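Local structure of prolyl oligopeptidase (Novosphingobium capsulatum, 1YR2) at residues N294-A299 / A318-V323. The protein probably hydrolyses proline-containing oligopeptides as a serine peptidase, cutting after proline and, much less readily, after alanine. Sequence-based numbering, arbitrary orientation.
Sequences NTVHVA and AQWDFV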
loop_
_atom_site.group_PDB
_atom_site.type_symbol
_atom_site.label_atom_id
_atom_site.label_comp_id
_atom_site.label_asym_id
_atom_site.label_seq_id
_atom_site.Cartn_x
_atom_site.Cartn_y
_atom_site.Cartn_z
ATOM N N ASN A 294 14.630 -5.311 -17.889
ATOM C CA ASN A 294 15.067 -6.698 -17.915
ATOM C C ASN A 294 15.221 -7.267 -19.296
ATOM O O ASN A 294 14.608 -6.782 -20.246
ATOM C CB ASN A 294 14.169 -7.603 -17.044
ATOM C CG ASN A 294 12.773 -7.756 -17.608
ATOM O OD1 ASN A 294 11.912 -6.890 -17.376
ATOM N ND2 ASN A 294 12.533 -8.851 -18.388
ATOM N N THR A 295 16.048 -8.311 -19.393
ATOM C CA THR A 295 16.173 -9.107 -20.575
ATOM C C THR A 295 15.267 -10.303 -20.463
ATOM O O THR A 295 14.732 -10.591 -19.398
ATOM C CB THR A 295 17.621 -9.607 -20.794
ATOM O OG1 THR A 295 17.994 -10.515 -19.748
ATOM C CG2 THR A 295 18.655 -8.445 -20.803
ATOM N N VAL A 296 15.097 -10.989 -21.595
ATOM C CA VAL A 296 14.257 -12.176 -21.654
ATOM C C VAL A 296 14.938 -13.185 -22.530
ATOM O O VAL A 296 15.313 -12.840 -23.688
ATOM C CB VAL A 296 12.813 -11.852 -22.224
ATOM C CG1 VAL A 296 11.945 -13.147 -22.244
ATOM C CG2 VAL A 296 12.117 -10.786 -21.394
ATOM N N HIS A 297 15.149 -14.395 -21.997
ATOM C CA HIS A 297 15.563 -15.544 -22.765
ATOM C C HIS A 297 14.479 -16.634 -22.715
ATOM O O HIS A 297 13.728 -16.719 -21.724
ATOM C CB HIS A 297 16.870 -16.127 -22.242
ATOM C CG HIS A 297 18.058 -15.248 -22.461
ATOM N ND1 HIS A 297 18.261 -14.082 -21.766
ATOM C CD2 HIS A 297 19.093 -15.354 -23.336
ATOM C CE1 HIS A 297 19.387 -13.517 -22.187
ATOM N NE2 HIS A 297 19.905 -14.262 -23.148
ATOM N N VAL A 298 14.357 -17.423 -23.785
ATOM C CA VAL A 298 13.327 -18.471 -23.840
ATOM C C VAL A 298 13.934 -19.798 -24.288
ATOM O O VAL A 298 14.962 -19.821 -24.942
ATOM C CB VAL A 298 12.141 -18.107 -24.762
ATOM C CG1 VAL A 298 11.465 -16.856 -24.235
ATOM C CG2 VAL A 298 12.571 -17.951 -26.206
ATOM N N ALA A 299 13.300 -20.895 -23.899
ATOM C CA ALA A 299 13.708 -22.206 -24.344
ATOM C C ALA A 299 12.489 -23.033 -24.523
ATOM O O ALA A 299 11.648 -23.135 -23.642
ATOM C CB ALA A 299 14.625 -22.864 -23.364
ATOM N N ALA A 318 14.143 -1.974 -21.297
ATOM C CA ALA A 318 12.756 -1.823 -20.847
ATOM C C ALA A 318 12.284 -2.974 -19.954
ATOM O O ALA A 318 12.905 -4.032 -19.936
ATOM C CB ALA A 318 11.844 -1.698 -22.099
ATOM N N GLN A 319 11.201 -2.730 -19.207
ATOM C CA GLN A 319 10.428 -3.749 -18.518
ATOM C C GLN A 319 9.717 -4.697 -19.504
ATOM O O GLN A 319 9.048 -4.275 -20.403
ATOM C CB GLN A 319 9.397 -3.078 -17.557
ATOM C CG GLN A 319 8.479 -4.062 -16.778
ATOM C CD GLN A 319 7.147 -3.450 -16.349
ATOM O OE1 GLN A 319 7.133 -2.438 -15.700
ATOM N NE2 GLN A 319 6.029 -4.051 -16.773
ATOM N N TRP A 320 9.893 -5.991 -19.313
ATOM C CA TRP A 320 9.204 -7.065 -20.032
ATOM C C TRP A 320 8.836 -8.131 -19.010
ATOM O O TRP A 320 9.662 -9.001 -18.715
ATOM C CB TRP A 320 10.113 -7.702 -21.063
ATOM C CG TRP A 320 10.349 -6.866 -22.234
ATOM C CD1 TRP A 320 11.340 -5.941 -22.391
ATOM C CD2 TRP A 320 9.574 -6.830 -23.433
ATOM N NE1 TRP A 320 11.217 -5.326 -23.611
ATOM C CE2 TRP A 320 10.161 -5.870 -24.283
ATOM C CE3 TRP A 320 8.474 -7.559 -23.907
ATOM C CZ2 TRP A 320 9.666 -5.585 -25.572
ATOM C CZ3 TRP A 320 7.962 -7.259 -25.132
ATOM C CH2 TRP A 320 8.562 -6.287 -25.975
ATOM N N ASP A 321 7.638 -8.032 -18.446
ATOM C CA ASP A 321 7.187 -8.919 -17.367
ATOM C C ASP A 321 6.358 -10.056 -18.019
ATOM O O ASP A 321 5.347 -9.777 -18.681
ATOM C CB ASP A 321 6.241 -8.197 -16.418
ATOM C CG ASP A 321 6.944 -7.183 -15.515
ATOM O OD1 ASP A 321 8.168 -7.272 -15.276
ATOM O OD2 ASP A 321 6.288 -6.282 -15.003
ATOM N N PHE A 322 6.781 -11.290 -17.814
ATOM C CA PHE A 322 6.121 -12.447 -18.445
ATOM C C PHE A 322 4.787 -12.702 -17.768
ATOM O O PHE A 322 4.718 -12.773 -16.583
ATOM C CB PHE A 322 7.026 -13.662 -18.282
ATOM C CG PHE A 322 6.442 -14.960 -18.789
ATOM C CD1 PHE A 322 5.953 -15.072 -20.055
ATOM C CD2 PHE A 322 6.432 -16.071 -17.953
ATOM C CE1 PHE A 322 5.422 -16.265 -20.486
ATOM C CE2 PHE A 322 5.936 -17.267 -18.397
ATOM C CZ PHE A 322 5.452 -17.352 -19.674
ATOM N N VAL A 323 3.736 -12.835 -18.566
ATOM C CA VAL A 323 2.398 -13.126 -18.039
ATOM C C VAL A 323 2.181 -14.634 -18.048
ATOM O O VAL A 323 2.163 -15.251 -16.981
ATOM C CB VAL A 323 1.328 -12.366 -18.835
ATOM C CG1 VAL A 323 -0.064 -12.656 -18.329
ATOM C CG2 VAL A 323 1.546 -10.888 -18.757
HETATM O O HOH W 1 14.976 -4.685 -21.961
#
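N294 joins two neighbouring blades of the N-terminal beta-propeller by reaching from beside strand 295-302 to the first strand of the next four-stranded sheet, 320-326. Its side-chain amide is gripped on both polar ends by the backbone of W320: W320 N donates to N294 OD1 (2.9 Å, nearly straight at 175°), while N294 ND2 donates to W320 O at 2.9 Å. A second bond runs from ND2 to T295 O at 3.0 Å; both acceptors lie near the amide plane of N294, so three bonds fix the flip and rotation of this buried group. A chi1 of 68°, with CG between the backbone N and carbonyl carbon of N294, swings the amide across to W320. The backbone N of N294 donates to A318 O (3.0 Å). The indole of W320 stands almost perpendicular to the amide, 82° between planes, and runs on into its own blade against F332 and S334. Beyond this tight polar knot the contact thins. Q319 and D321, partly exposed, turn their CB atoms from N294, and Q319 OE1 is hydrogen-bonded to K341 NZ instead. A water donates to N294 O and accepts from A318 N. On the apolar flank, V296 CG2 rests 3.7 Å from W320 CB.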